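Local coordinates for protein 6-aminohexanoate-dimer hydrolase (Bacillus anthracis, PDB 4GB7) that probably hydrolyses the amide bond of 6-aminohexanoate dimers or related substrates, as a serine hydrolase with the penicillin-recognising beta-lactamase fold, at residues Ser253-Ala258 with Glu297-Gly302; Leu185-Val190 with Tyr355-Trp360; Ile281-Asn286 with Met310-Gln315; Tyr375-Tyr380 with Val390-Asn395; Pro362-Gly367 with Met409-Ala414. All coordinates share one frame; numbering follows the deposited sequence. Where two conformers were deposited one is given.

In the fold
From the N terminus, 185-190 comes first, at the end of helix 182-186, and pairs only 165 residues later with the turn 355-360, closing the long loop of interaction 2. Interactions 1 and 3 nest inside it and cross one another: helix segment 253-258 meets 297-302, while 281-286, lying between these two, meets helix segment 310-315. After 355-360 the chain runs into 362-367, which helix segment 409-414 reaches back to in interaction 5. Nested inside that loop is the hairpin of interaction 4. Interactions 1 and 2 touch through Thr-254 and Gln-358, whereas helices 307-318 and 402-417 link interactions 3 and 5 to the hairpin of interaction 4.

Interaction 1 (Ser253-Ala258 with Glu297-Gly302); sequences STETLA and EQASAG
Glu-255 reaches from its helix to the loop 297-302 with both carboxylate oxygens. Glu-255 OE1 takes the backbone N of Ala-299 on its syn side at 3.0 Å. Glu-255 OE2 is held twice by Ser-300, in a short bond of 2.6 Å from Ser-300 OG, which comes in on the anti side, and in one of 2.9 Å from Ser-300 N, well above the carboxylate plane. Three donors thus fix the rotation of a buried carboxylate. A bend at chi2 (-61°) in the Glu-255 chain swings the carboxylate over to the loop. Beside it, Ala-258 CB and Ala-299 CB press unusually close, at 3.2 Å, while Thr-254 CB rests 4.0 Å from Ser-300 CB. Thr-254 OG1 bonds to Gln-358, and Ser-300 O accepts from Lys-143 of a possible SxxK motif, consistent with a place close to the active site. Leu-211 of helix 206-214, Ile-230 and Leu-234 of helix 230-235, and Thr-146 of helix 143-155 pack around the contact, and the loop leads into strand 303-305.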
# COMPACT_ATOMS: atom_id res chain seq x y z
N SER A 253 12.26 -5.60 -0.09
CA SER A 253 11.73 -6.91 -0.47
C SER A 253 10.73 -6.78 -1.62
O SER A 253 10.80 -7.49 -2.62
CB SER A 253 11.08 -7.63 0.73
OG SER A 253 12.05 -7.92 1.74
N THR A 254 9.81 -5.82 -1.51
CA THR A 254 8.86 -5.56 -2.59
C THR A 254 9.58 -5.07 -3.85
O THR A 254 9.22 -5.46 -4.98
CB THR A 254 7.85 -4.51 -2.14
OG1 THR A 254 7.43 -4.83 -0.81
CG2 THR A 254 6.61 -4.49 -3.08
N GLU A 255 10.61 -4.23 -3.69
CA GLU A 255 11.35 -3.70 -4.84
C GLU A 255 12.03 -4.84 -5.58
O GLU A 255 12.09 -4.83 -6.82
CB GLU A 255 12.35 -2.64 -4.45
CG GLU A 255 11.76 -1.37 -3.83
CD GLU A 255 10.80 -0.59 -4.71
OE1 GLU A 255 10.70 -0.84 -5.94
OE2 GLU A 255 10.11 0.29 -4.12
N THR A 256 12.52 -5.83 -4.83
CA THR A 256 13.15 -7.01 -5.46
C THR A 256 12.12 -7.80 -6.29
O THR A 256 12.36 -8.20 -7.45
CB THR A 256 13.85 -7.88 -4.43
OG1 THR A 256 14.87 -7.12 -3.75
CG2 THR A 256 14.51 -9.12 -5.10
N LEU A 257 11.01 -8.09 -5.67
CA LEU A 257 9.89 -8.75 -6.35
C LEU A 257 9.48 -8.01 -7.63
O LEU A 257 9.24 -8.60 -8.64
CB LEU A 257 8.70 -8.90 -5.38
CG LEU A 257 8.86 -9.87 -4.21
CD1 LEU A 257 7.70 -9.80 -3.24
CD2 LEU A 257 9.05 -11.31 -4.73
N ALA A 258 9.38 -6.69 -7.57
CA ALA A 258 9.07 -5.90 -8.77
C ALA A 258 10.13 -6.04 -9.87
O ALA A 258 9.80 -6.06 -11.05
CB ALA A 258 8.78 -4.45 -8.43
N GLU A 297 9.88 2.09 -11.22
CA GLU A 297 8.86 2.47 -10.27
C GLU A 297 9.27 2.12 -8.82
O GLU A 297 9.93 1.12 -8.60
CB GLU A 297 7.52 1.76 -10.54
CG GLU A 297 6.95 1.96 -11.93
CD GLU A 297 7.41 0.98 -12.97
OE1 GLU A 297 8.38 0.22 -12.73
OE2 GLU A 297 6.82 1.07 -14.10
N GLN A 298 8.89 2.97 -7.86
CA GLN A 298 8.87 2.59 -6.45
C GLN A 298 7.73 1.61 -6.24
O GLN A 298 6.63 2.04 -5.90
CB GLN A 298 8.58 3.80 -5.55
CG GLN A 298 9.64 4.85 -5.55
CD GLN A 298 9.24 6.04 -4.73
OE1 GLN A 298 8.09 6.14 -4.28
NE2 GLN A 298 10.15 6.96 -4.57
N ALA A 299 7.99 0.33 -6.42
CA ALA A 299 6.99 -0.69 -6.22
C ALA A 299 6.45 -0.74 -4.79
O ALA A 299 5.32 -1.19 -4.56
CB ALA A 299 7.58 -2.07 -6.60
N SER A 300 7.27 -0.29 -3.84
CA SER A 300 6.99 -0.46 -2.42
C SER A 300 6.21 0.69 -1.89
O SER A 300 5.61 0.57 -0.84
CB SER A 300 8.30 -0.61 -1.61
OG SER A 300 9.10 0.55 -1.74
N ALA A 301 6.18 1.81 -2.62
CA ALA A 301 5.64 3.04 -1.98
C ALA A 301 5.10 4.12 -2.92
O ALA A 301 4.64 5.19 -2.45
CB ALA A 301 6.74 3.65 -1.12
N GLY A 302 5.18 3.89 -4.23
CA GLY A 302 4.97 4.98 -5.19
C GLY A 302 3.69 5.03 -6.02
O GLY A 302 3.57 5.87 -6.92

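Interaction 2 (Leu185-Val190 with Tyr355-Trp360); sequences LMDMQV and YHNQWW
A Schellman motif that ends helix 182-186, with Met-188 as its positive-phi C-prime residue, docks on the type I' turn from His-356 to Trp-359. Met-186 and Met-188 are selenomethionines. Met-186 O receives Gln-358 NE2 at 2.9 Å, from above the carbonyl plane, and a weak bond from Gln-358 N; Gln-358 OE1 goes to Thr-254 OG1. Asp-187 OD1 is gripped twice: His-356 ND1 reaches it at 2.6 Å from the syn side, the oxygen lying close to the imidazole plane, and Asn-357 N at 3.0 Å, nearly along the C-O bond. Asp-187 and His-356 run side by side, their planes 39° apart. Tyr-355, its CG anti to the backbone N (chi1 -173°), brings CE1 to 3.3 Å from Met-188 CG. A water donates to the carbonyl oxygens of both Asp-187 and Tyr-355. Gln-183 bonds both Asp-187 OD2 and Asn-357 OD1. The carboxylate holds His-356 ND1 as a donor and would probably favour the protonated, positively charged ring; polar bonds mainly join helix end to turn.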
# COMPACT_ATOMS: atom_id res chain seq x y z
N LEU A 185 10.49 -13.12 0.51
CA LEU A 185 10.28 -11.71 0.15
C LEU A 185 8.80 -11.33 0.31
O LEU A 185 8.45 -10.27 0.96
CB LEU A 185 10.78 -11.43 -1.27
CG LEU A 185 12.27 -11.55 -1.51
CD1 LEU A 185 12.60 -11.70 -3.00
CD2 LEU A 185 13.08 -10.39 -0.96
N MSE A 186 7.94 -12.14 -0.27
CA MSE A 186 6.47 -11.99 -0.14
C MSE A 186 6.00 -11.86 1.32
O MSE A 186 5.08 -11.06 1.64
CB MSE A 186 5.74 -13.15 -0.82
CG MSE A 186 5.77 -13.15 -2.34
SE MSE A 186 4.57 -11.80 -3.01
CE MSE A 186 3.05 -12.95 -3.13
N ASP A 187 6.65 -12.61 2.21
CA ASP A 187 6.27 -12.62 3.63
C ASP A 187 7.08 -11.66 4.51
O ASP A 187 6.96 -11.72 5.75
CB ASP A 187 6.35 -14.06 4.18
CG ASP A 187 5.25 -14.96 3.62
OD1 ASP A 187 4.19 -14.42 3.25
OD2 ASP A 187 5.48 -16.18 3.49
N MSE A 188 7.93 -10.83 3.90
CA MSE A 188 8.71 -9.86 4.65
C MSE A 188 9.58 -10.57 5.72
O MSE A 188 9.64 -10.19 6.85
CB MSE A 188 7.79 -8.79 5.27
CG MSE A 188 7.32 -7.83 4.24
SE MSE A 188 8.57 -6.81 3.31
CE MSE A 188 7.36 -5.44 2.68
N GLN A 189 10.25 -11.63 5.31
CA GLN A 189 11.13 -12.35 6.19
C GLN A 189 12.63 -12.22 5.81
O GLN A 189 13.47 -13.09 6.13
CB GLN A 189 10.70 -13.80 6.27
CG GLN A 189 9.38 -14.03 6.97
CD GLN A 189 8.88 -15.43 6.81
OE1 GLN A 189 9.40 -16.20 6.01
NE2 GLN A 189 7.89 -15.79 7.60
N VAL A 190 12.96 -11.11 5.17
CA VAL A 190 14.32 -10.77 4.77
C VAL A 190 14.81 -9.59 5.61
O VAL A 190 14.22 -8.47 5.57
CB VAL A 190 14.38 -10.46 3.26
CG1 VAL A 190 15.81 -10.26 2.83
CG2 VAL A 190 13.68 -11.59 2.44
N TYR A 355 1.42 -11.65 8.91
CA TYR A 355 1.67 -10.99 7.63
C TYR A 355 1.95 -12.06 6.59
O TYR A 355 2.78 -12.95 6.83
CB TYR A 355 2.87 -10.09 7.75
CG TYR A 355 3.17 -9.20 6.55
CD1 TYR A 355 3.84 -9.68 5.44
CD2 TYR A 355 2.77 -7.85 6.54
CE1 TYR A 355 4.18 -8.84 4.38
CE2 TYR A 355 3.09 -7.01 5.48
CZ TYR A 355 3.76 -7.51 4.39
OH TYR A 355 4.13 -6.67 3.37
N HIS A 356 1.28 -11.97 5.45
CA HIS A 356 1.42 -12.97 4.39
C HIS A 356 1.22 -12.30 3.04
O HIS A 356 0.22 -11.62 2.82
CB HIS A 356 0.39 -14.09 4.60
CG HIS A 356 0.65 -15.34 3.77
ND1 HIS A 356 1.88 -15.68 3.31
CD2 HIS A 356 -0.20 -16.35 3.38
CE1 HIS A 356 1.80 -16.83 2.63
NE2 HIS A 356 0.54 -17.26 2.69
N ASN A 357 2.18 -12.48 2.13
CA ASN A 357 2.04 -12.05 0.75
C ASN A 357 1.65 -10.58 0.56
O ASN A 357 0.82 -10.22 -0.28
CB ASN A 357 1.04 -13.00 0.05
CG ASN A 357 1.55 -14.44 -0.00
OD1 ASN A 357 2.77 -14.66 -0.04
ND2 ASN A 357 0.63 -15.42 0.03
N GLN A 358 2.30 -9.74 1.35
CA GLN A 358 2.20 -8.28 1.31
C GLN A 358 0.99 -7.73 2.05
O GLN A 358 0.77 -6.51 2.03
CB GLN A 358 2.36 -7.68 -0.09
CG GLN A 358 3.60 -8.20 -0.87
CD GLN A 358 4.92 -7.65 -0.31
OE1 GLN A 358 5.33 -6.53 -0.63
NE2 GLN A 358 5.62 -8.49 0.48
N TRP A 359 0.23 -8.60 2.72
CA TRP A 359 -0.96 -8.20 3.52
C TRP A 359 -0.80 -8.44 5.04
O TRP A 359 -0.22 -9.44 5.49
CB TRP A 359 -2.19 -8.99 3.08
CG TRP A 359 -2.65 -8.64 1.70
CD1 TRP A 359 -2.26 -9.23 0.50
CD2 TRP A 359 -3.66 -7.68 1.35
NE1 TRP A 359 -2.91 -8.68 -0.53
CE2 TRP A 359 -3.78 -7.73 -0.08
CE3 TRP A 359 -4.44 -6.76 2.07
CZ2 TRP A 359 -4.62 -6.89 -0.78
CZ3 TRP A 359 -5.30 -5.94 1.36
CH2 TRP A 359 -5.39 -6.01 -0.05
N TRP A 360 -1.30 -7.50 5.83
CA TRP A 360 -1.41 -7.64 7.28
C TRP A 360 -2.70 -8.36 7.63
O TRP A 360 -3.76 -8.14 7.01
CB TRP A 360 -1.44 -6.28 7.99
CG TRP A 360 -0.24 -5.40 7.70
CD1 TRP A 360 -0.06 -4.57 6.62
CD2 TRP A 360 0.99 -5.27 8.50
NE1 TRP A 360 1.15 -3.94 6.69
CE2 TRP A 360 1.83 -4.32 7.80
CE3 TRP A 360 1.46 -5.85 9.69
CZ2 TRP A 360 3.07 -3.97 8.27
CZ3 TRP A 360 2.69 -5.44 10.18
CH2 TRP A 360 3.49 -4.54 9.49
O HOH W 1 5.52 -12.96 7.59

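Interaction 3 (Ile281-Asn286 with Met310-Gln315); sequences IGMEEN and MARFGQ. With NO3 (nitrate ion), chain C.
Charge dominates between Glu-284 and Arg-312. Glu-284 OE2 uses its anti lone pair to meet Arg-312 NH1 at 2.8 Å, in a salt bridge that also has a weak branch from NH2 at 3.2 Å. The carboxylate and guanidinium planes stand 66° apart, so the two groups do not lie flat end to end, and Glu-284 CG sits over one face of the guanidinium. An extended Arg-312 chain (chi2 179°) carries the charged end to the loop. Second partners share the charges: Arg-308 NE also meets Glu-284 OE2, and Asp-309 OD1 also meets Arg-312 NH1. The aliphatic part is packed as well. Met-283 SE (selenomethionine) lies 3.8 Å from Arg-312 CD, the two chains running antiparallel alongside one another. Ile-281 CD1 comes to 3.7 Å from Phe-313 CA, and Met-283 CE to 4.3 Å from Phe-313 CB. Away from this junction, Gln-315 NE2 donates to O1 of a nitrate, probably from the crystallisation liquor, at 3.0 Å. On the helix side turned to the sheet, Met-310 and Ala-311 rest on strands 387-393 and 110-117, so the loop lies against a helix that covers the five-stranded antiparallel sheet of the beta-lactamase fold.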
# COMPACT_ATOMS: atom_id res chain seq x y z
N ILE A 281 -11.02 -3.86 -14.29
CA ILE A 281 -12.09 -3.88 -13.27
C ILE A 281 -12.89 -2.58 -13.17
O ILE A 281 -13.37 -2.20 -12.09
CB ILE A 281 -11.60 -4.36 -11.87
CG1 ILE A 281 -10.57 -3.37 -11.24
CG2 ILE A 281 -10.94 -5.76 -11.98
CD1 ILE A 281 -10.20 -3.72 -9.81
N GLY A 282 -13.02 -1.89 -14.32
CA GLY A 282 -13.92 -0.73 -14.44
C GLY A 282 -13.44 0.52 -13.73
O GLY A 282 -14.26 1.41 -13.40
N MSE A 283 -12.13 0.63 -13.55
CA MSE A 283 -11.52 1.83 -12.89
C MSE A 283 -11.90 3.12 -13.63
O MSE A 283 -11.92 3.15 -14.86
CB MSE A 283 -10.02 1.75 -12.94
CG MSE A 283 -9.40 0.49 -12.27
SE MSE A 283 -9.90 0.45 -10.37
CE MSE A 283 -8.36 -0.59 -9.84
N GLU A 284 -12.18 4.15 -12.86
CA GLU A 284 -12.58 5.43 -13.39
C GLU A 284 -11.45 6.28 -13.96
O GLU A 284 -11.70 7.12 -14.85
CB GLU A 284 -13.22 6.24 -12.26
CG GLU A 284 -14.60 5.85 -11.86
CD GLU A 284 -15.03 6.71 -10.68
OE1 GLU A 284 -15.46 7.87 -10.90
OE2 GLU A 284 -14.93 6.22 -9.56
N GLU A 285 -10.24 6.16 -13.36
CA GLU A 285 -9.11 7.01 -13.70
C GLU A 285 -7.85 6.20 -13.80
O GLU A 285 -7.75 5.06 -13.27
CB GLU A 285 -8.89 8.12 -12.63
CG GLU A 285 -10.13 8.97 -12.32
CD GLU A 285 -10.62 9.89 -13.42
OE1 GLU A 285 -9.83 10.13 -14.34
OE2 GLU A 285 -11.80 10.39 -13.32
N ASN A 286 -6.88 6.79 -14.48
CA ASN A 286 -5.53 6.29 -14.46
C ASN A 286 -4.97 6.32 -13.03
O ASN A 286 -5.37 7.14 -12.17
CB ASN A 286 -4.60 7.11 -15.37
CG ASN A 286 -4.92 6.98 -16.85
OD1 ASN A 286 -5.55 6.03 -17.29
ND2 ASN A 286 -4.51 7.98 -17.60
N MSE A 310 -9.35 2.44 -5.73
CA MSE A 310 -8.82 1.52 -4.73
C MSE A 310 -9.92 0.67 -4.13
O MSE A 310 -9.72 -0.49 -3.87
CB MSE A 310 -8.09 2.22 -3.62
CG MSE A 310 -6.78 2.73 -4.02
SE MSE A 310 -5.57 1.31 -4.63
CE MSE A 310 -6.19 -0.18 -3.55
N ALA A 311 -11.12 1.24 -3.96
CA ALA A 311 -12.26 0.47 -3.48
C ALA A 311 -12.68 -0.64 -4.45
O ALA A 311 -13.08 -1.72 -4.03
CB ALA A 311 -13.41 1.40 -3.20
N ARG A 312 -12.60 -0.36 -5.75
CA ARG A 312 -12.88 -1.36 -6.75
C ARG A 312 -11.91 -2.52 -6.60
O ARG A 312 -12.31 -3.69 -6.64
CB ARG A 312 -12.76 -0.79 -8.16
CG ARG A 312 -13.80 0.27 -8.50
CD ARG A 312 -13.63 0.85 -9.92
NE ARG A 312 -14.83 1.58 -10.29
CZ ARG A 312 -15.07 2.85 -9.92
NH1 ARG A 312 -14.16 3.55 -9.24
NH2 ARG A 312 -16.23 3.39 -10.22
N PHE A 313 -10.64 -2.22 -6.39
CA PHE A 313 -9.64 -3.28 -6.19
C PHE A 313 -9.93 -4.08 -4.88
O PHE A 313 -9.85 -5.27 -4.82
CB PHE A 313 -8.25 -2.69 -6.10
CG PHE A 313 -7.17 -3.70 -5.84
CD1 PHE A 313 -6.83 -4.58 -6.84
CD2 PHE A 313 -6.49 -3.78 -4.63
CE1 PHE A 313 -5.83 -5.50 -6.64
CE2 PHE A 313 -5.48 -4.71 -4.42
CZ PHE A 313 -5.15 -5.56 -5.42
N GLY A 314 -10.34 -3.36 -3.84
CA GLY A 314 -10.77 -3.99 -2.61
C GLY A 314 -11.90 -4.98 -2.80
O GLY A 314 -11.89 -6.09 -2.25
N GLN A 315 -12.90 -4.55 -3.58
CA GLN A 315 -14.07 -5.37 -3.88
C GLN A 315 -13.60 -6.61 -4.68
O GLN A 315 -14.11 -7.69 -4.44
CB GLN A 315 -15.11 -4.60 -4.67
CG GLN A 315 -16.36 -5.40 -4.97
CD GLN A 315 -17.12 -5.74 -3.73
OE1 GLN A 315 -17.17 -4.95 -2.77
NE2 GLN A 315 -17.82 -6.87 -3.77
N NO3 C . -19.75 -8.90 -1.81
O1 NO3 C . -19.98 -7.72 -1.83
O2 NO3 C . -18.76 -9.40 -2.67
O3 NO3 C . -20.48 -9.76 -0.97

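Interaction 4 (Tyr375-Tyr380 with Val390-Asn395); sequences YGQTLY and VHFSSN
Ser-393 OG donates a short bond of 2.7 Å to Gly-376 O, tilted from the carbonyl plane, at the open end of the beta hairpin formed by strands 377-382 and 387-393. These are neighbours in the antiparallel sheet of the beta-lactamase fold, and the axes of their segments run 177° apart. Thr-378 and His-391 form the hydrogen-bonded pair: Thr-378 N to His-391 O and His-391 N to Thr-378 O are both 2.8 Å, each in the carbonyl plane. Next along, Leu-379 and Val-390 are a non-hydrogen-bonded pair, with Leu-379 CD1 crossing at 3.8 Å from Val-390 CG2, on the face covered by Met-310 of helix 307-318. The face of Thr-378 and His-391 looks instead to helix 402-417, where Tyr-410 OH bonds His-391 ND1. Beyond the paired residues the Gln-377 amide takes over from backbone pairing. Its OE1 accepts Ser-393 N at 2.8 Å and its NE2 donates to Ser-393 O at 2.9 Å, so one side-chain amide pairs with both the N-H and the C=O of Ser-393, as a backbone partner would; a bend at chi2 (-52°) turns the amide back along the strand. Gly-376 has a positive phi (93°), which favours glycine, and lies close against Ser-393. At the far end Asn-395 N donates to Tyr-375 O at 3.0 Å.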
# COMPACT_ATOMS: atom_id res chain seq x y z
N TYR A 375 1.41 7.90 6.92
CA TYR A 375 0.68 9.19 6.84
C TYR A 375 -0.82 9.00 6.82
O TYR A 375 -1.55 9.91 6.50
CB TYR A 375 1.18 10.12 5.73
CG TYR A 375 2.68 10.13 5.58
CD1 TYR A 375 3.52 10.33 6.67
CD2 TYR A 375 3.27 9.83 4.36
CE1 TYR A 375 4.89 10.29 6.54
CE2 TYR A 375 4.64 9.79 4.22
CZ TYR A 375 5.44 10.02 5.30
OH TYR A 375 6.77 9.92 5.12
N GLY A 376 -1.25 7.79 7.17
CA GLY A 376 -2.65 7.45 7.37
C GLY A 376 -3.37 6.88 6.17
O GLY A 376 -4.55 7.19 5.93
N GLN A 377 -2.72 5.91 5.51
CA GLN A 377 -3.35 5.18 4.45
C GLN A 377 -3.74 3.79 4.83
O GLN A 377 -2.96 3.06 5.47
CB GLN A 377 -2.47 5.08 3.19
CG GLN A 377 -1.45 6.18 2.97
CD GLN A 377 -2.00 7.56 3.03
OE1 GLN A 377 -3.14 7.79 2.66
NE2 GLN A 377 -1.17 8.51 3.43
N THR A 378 -4.93 3.37 4.40
CA THR A 378 -5.39 2.02 4.67
C THR A 378 -6.28 1.52 3.53
O THR A 378 -7.16 2.26 3.07
CB THR A 378 -6.21 1.91 5.97
OG1 THR A 378 -5.45 2.43 7.08
CG2 THR A 378 -6.62 0.44 6.28
N LEU A 379 -6.03 0.28 3.11
CA LEU A 379 -7.04 -0.52 2.42
C LEU A 379 -7.42 -1.66 3.32
O LEU A 379 -6.56 -2.52 3.65
CB LEU A 379 -6.52 -1.07 1.08
CG LEU A 379 -7.46 -1.98 0.31
CD1 LEU A 379 -8.82 -1.38 -0.07
CD2 LEU A 379 -6.71 -2.50 -0.93
N TYR A 380 -8.66 -1.72 3.69
CA TYR A 380 -9.15 -2.66 4.75
C TYR A 380 -10.32 -3.49 4.16
O TYR A 380 -11.31 -2.93 3.65
CB TYR A 380 -9.62 -1.85 5.95
CG TYR A 380 -10.27 -2.63 7.08
CD1 TYR A 380 -9.52 -3.13 8.15
CD2 TYR A 380 -11.64 -2.83 7.12
CE1 TYR A 380 -10.11 -3.83 9.20
CE2 TYR A 380 -12.24 -3.53 8.16
CZ TYR A 380 -11.47 -4.00 9.22
OH TYR A 380 -12.06 -4.67 10.27
N VAL A 390 -11.50 2.25 2.14
CA VAL A 390 -10.33 2.97 1.62
C VAL A 390 -10.17 4.22 2.41
O VAL A 390 -11.11 5.01 2.52
CB VAL A 390 -10.43 3.29 0.12
CG1 VAL A 390 -9.20 4.07 -0.35
CG2 VAL A 390 -10.53 1.98 -0.70
N HIS A 391 -8.97 4.44 2.93
CA HIS A 391 -8.72 5.59 3.81
C HIS A 391 -7.43 6.21 3.35
O HIS A 391 -6.37 5.53 3.41
CB HIS A 391 -8.63 5.09 5.27
CG HIS A 391 -8.81 6.16 6.30
ND1 HIS A 391 -9.28 5.87 7.52
CD2 HIS A 391 -8.53 7.49 6.29
CE1 HIS A 391 -9.36 7.01 8.25
NE2 HIS A 391 -8.89 8.00 7.50
N PHE A 392 -7.50 7.44 2.84
CA PHE A 392 -6.35 8.19 2.41
C PHE A 392 -6.18 9.40 3.27
O PHE A 392 -7.20 10.05 3.59
CB PHE A 392 -6.46 8.74 0.98
CG PHE A 392 -6.52 7.75 -0.12
CD1 PHE A 392 -6.11 6.42 0.04
CD2 PHE A 392 -6.90 8.21 -1.39
CE1 PHE A 392 -6.17 5.56 -1.06
CE2 PHE A 392 -6.94 7.35 -2.48
CZ PHE A 392 -6.55 6.03 -2.30
N SER A 393 -4.93 9.72 3.61
CA SER A 393 -4.66 10.84 4.51
C SER A 393 -3.37 11.51 4.09
O SER A 393 -2.59 11.01 3.28
CB SER A 393 -4.60 10.41 5.99
OG SER A 393 -5.69 9.60 6.38
N SER A 394 -3.14 12.66 4.69
CA SER A 394 -1.85 13.30 4.60
C SER A 394 -1.44 13.84 5.98
O SER A 394 -1.29 15.06 6.19
CB SER A 394 -1.88 14.34 3.49
OG SER A 394 -3.01 15.18 3.58
N ASN A 395 -1.27 12.88 6.89
CA ASN A 395 -1.02 13.13 8.31
C ASN A 395 0.44 12.88 8.59
O ASN A 395 0.84 11.73 8.76
CB ASN A 395 -1.94 12.24 9.13
CG ASN A 395 -2.04 12.62 10.57
OD1 ASN A 395 -1.75 13.74 10.97
ND2 ASN A 395 -2.56 11.67 11.39

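Interaction 5 (Pro362-Gly367 with Met409-Ala414); sequences PHNEQG and MYIDIA
Asn-364 and Ile-411 approach each other from opposite directions, the amide of the loop meeting the aliphatic branch of the helix. Asn-364 ND2 stands 3.7 Å from Ile-411 CD1 and 3.8 Å from Ile-411 CG1. The other branch is met by Glu-365, whose extended chain passes at a slant and leaves Glu-365 OE2 3.8 Å from Ile-411 CG2. Each branch of Ile-411 thus meets a different polar side chain of one type I turn, Asn-364 to Gly-367. Gln-366, bent at chi2 (-67°), adds NE2 at 4.0 Å from Ala-414 CB, one turn further along the helix. Within the loop Asn-364 OD1 accepts the backbone N of Gln-366 at 2.9 Å, from above its carbonyl plane, in an Asx turn that holds the amide in place. No hydrogen bond joins the two segments. The Asn-364 and Gln-366 amides find outside partners: Asn-364 ND2 on Tyr-380 OH, Gln-366 NE2 on Asp-382 and Gln-366 OE1 on His-415. Contact with helix 402-417 thus rests on van der Waals packing against methyl and methylene groups, with directional bonding left to the surroundings.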
# COMPACT_ATOMS: atom_id res chain seq x y z
N PRO A 362 -4.69 -8.86 11.04
CA PRO A 362 -4.75 -8.49 12.45
C PRO A 362 -5.34 -9.55 13.38
O PRO A 362 -5.26 -9.39 14.59
CB PRO A 362 -5.69 -7.26 12.44
CG PRO A 362 -6.55 -7.41 11.22
CD PRO A 362 -5.56 -7.99 10.22
N HIS A 363 -6.02 -10.54 12.82
CA HIS A 363 -6.86 -11.50 13.59
C HIS A 363 -7.86 -10.81 14.47
O HIS A 363 -7.94 -11.06 15.68
CB HIS A 363 -5.96 -12.45 14.39
CG HIS A 363 -5.09 -13.30 13.51
ND1 HIS A 363 -3.74 -13.13 13.42
CD2 HIS A 363 -5.42 -14.28 12.59
CE1 HIS A 363 -3.26 -14.01 12.52
NE2 HIS A 363 -4.28 -14.70 12.02
N ASN A 364 -8.65 -9.95 13.86
CA ASN A 364 -9.72 -9.29 14.53
C ASN A 364 -10.98 -10.14 14.44
O ASN A 364 -11.00 -11.21 13.81
CB ASN A 364 -9.88 -7.82 14.09
CG ASN A 364 -10.59 -7.64 12.74
OD1 ASN A 364 -11.01 -8.60 12.09
ND2 ASN A 364 -10.69 -6.37 12.30
N GLU A 365 -12.05 -9.67 15.08
CA GLU A 365 -13.25 -10.49 15.16
C GLU A 365 -13.95 -10.64 13.81
O GLU A 365 -14.89 -11.46 13.72
CB GLU A 365 -14.23 -9.97 16.20
CG GLU A 365 -14.85 -8.63 15.88
CD GLU A 365 -15.93 -8.28 16.89
OE1 GLU A 365 -17.01 -8.92 16.94
OE2 GLU A 365 -15.69 -7.34 17.60
N GLN A 366 -13.54 -9.85 12.81
CA GLN A 366 -14.15 -9.95 11.47
C GLN A 366 -13.37 -10.80 10.53
O GLN A 366 -13.82 -11.04 9.42
CB GLN A 366 -14.28 -8.59 10.82
CG GLN A 366 -15.00 -7.59 11.70
CD GLN A 366 -16.45 -7.94 11.91
OE1 GLN A 366 -16.83 -8.39 12.97
NE2 GLN A 366 -17.25 -7.75 10.88
N GLY A 367 -12.17 -11.20 10.93
CA GLY A 367 -11.32 -11.94 9.99
C GLY A 367 -10.79 -10.96 8.91
O GLY A 367 -10.50 -11.40 7.78
N MSE A 409 -12.84 1.49 14.90
CA MSE A 409 -13.93 2.20 14.20
C MSE A 409 -14.40 1.39 12.98
O MSE A 409 -15.60 1.32 12.67
CB MSE A 409 -13.41 3.55 13.74
CG MSE A 409 -14.33 4.43 12.94
SE MSE A 409 -13.21 5.95 12.48
CE MSE A 409 -12.53 5.30 10.81
N TYR A 410 -13.46 0.73 12.29
CA TYR A 410 -13.87 -0.05 11.12
C TYR A 410 -14.78 -1.23 11.50
O TYR A 410 -15.71 -1.59 10.78
CB TYR A 410 -12.67 -0.57 10.38
CG TYR A 410 -11.71 0.46 9.83
CD1 TYR A 410 -12.06 1.77 9.59
CD2 TYR A 410 -10.43 0.10 9.57
CE1 TYR A 410 -11.13 2.68 9.11
CE2 TYR A 410 -9.51 0.99 9.08
CZ TYR A 410 -9.86 2.31 8.87
OH TYR A 410 -8.89 3.18 8.37
N ILE A 411 -14.50 -1.85 12.64
CA ILE A 411 -15.35 -2.88 13.20
C ILE A 411 -16.73 -2.33 13.57
O ILE A 411 -17.77 -2.91 13.20
CB ILE A 411 -14.69 -3.60 14.40
CG1 ILE A 411 -13.35 -4.25 14.01
CG2 ILE A 411 -15.68 -4.64 14.96
CD1 ILE A 411 -12.52 -4.81 15.15
N ASP A 412 -16.78 -1.21 14.28
CA ASP A 412 -18.03 -0.61 14.60
C ASP A 412 -18.86 -0.18 13.40
O ASP A 412 -20.09 -0.37 13.40
CB ASP A 412 -17.84 0.58 15.52
CG ASP A 412 -17.39 0.17 16.94
OD1 ASP A 412 -17.58 -1.02 17.36
OD2 ASP A 412 -16.87 1.06 17.63
N ILE A 413 -18.21 0.37 12.38
CA ILE A 413 -18.92 0.68 11.14
C ILE A 413 -19.53 -0.58 10.52
O ILE A 413 -20.68 -0.59 10.14
CB ILE A 413 -18.05 1.46 10.11
CG1 ILE A 413 -17.69 2.83 10.65
CG2 ILE A 413 -18.78 1.51 8.74
CD1 ILE A 413 -16.57 3.52 9.88
N ALA A 414 -18.73 -1.64 10.38
CA ALA A 414 -19.23 -2.89 9.85
C ALA A 414 -20.48 -3.38 10.62
O ALA A 414 -21.47 -3.82 10.03
CB ALA A 414 -18.12 -3.96 9.90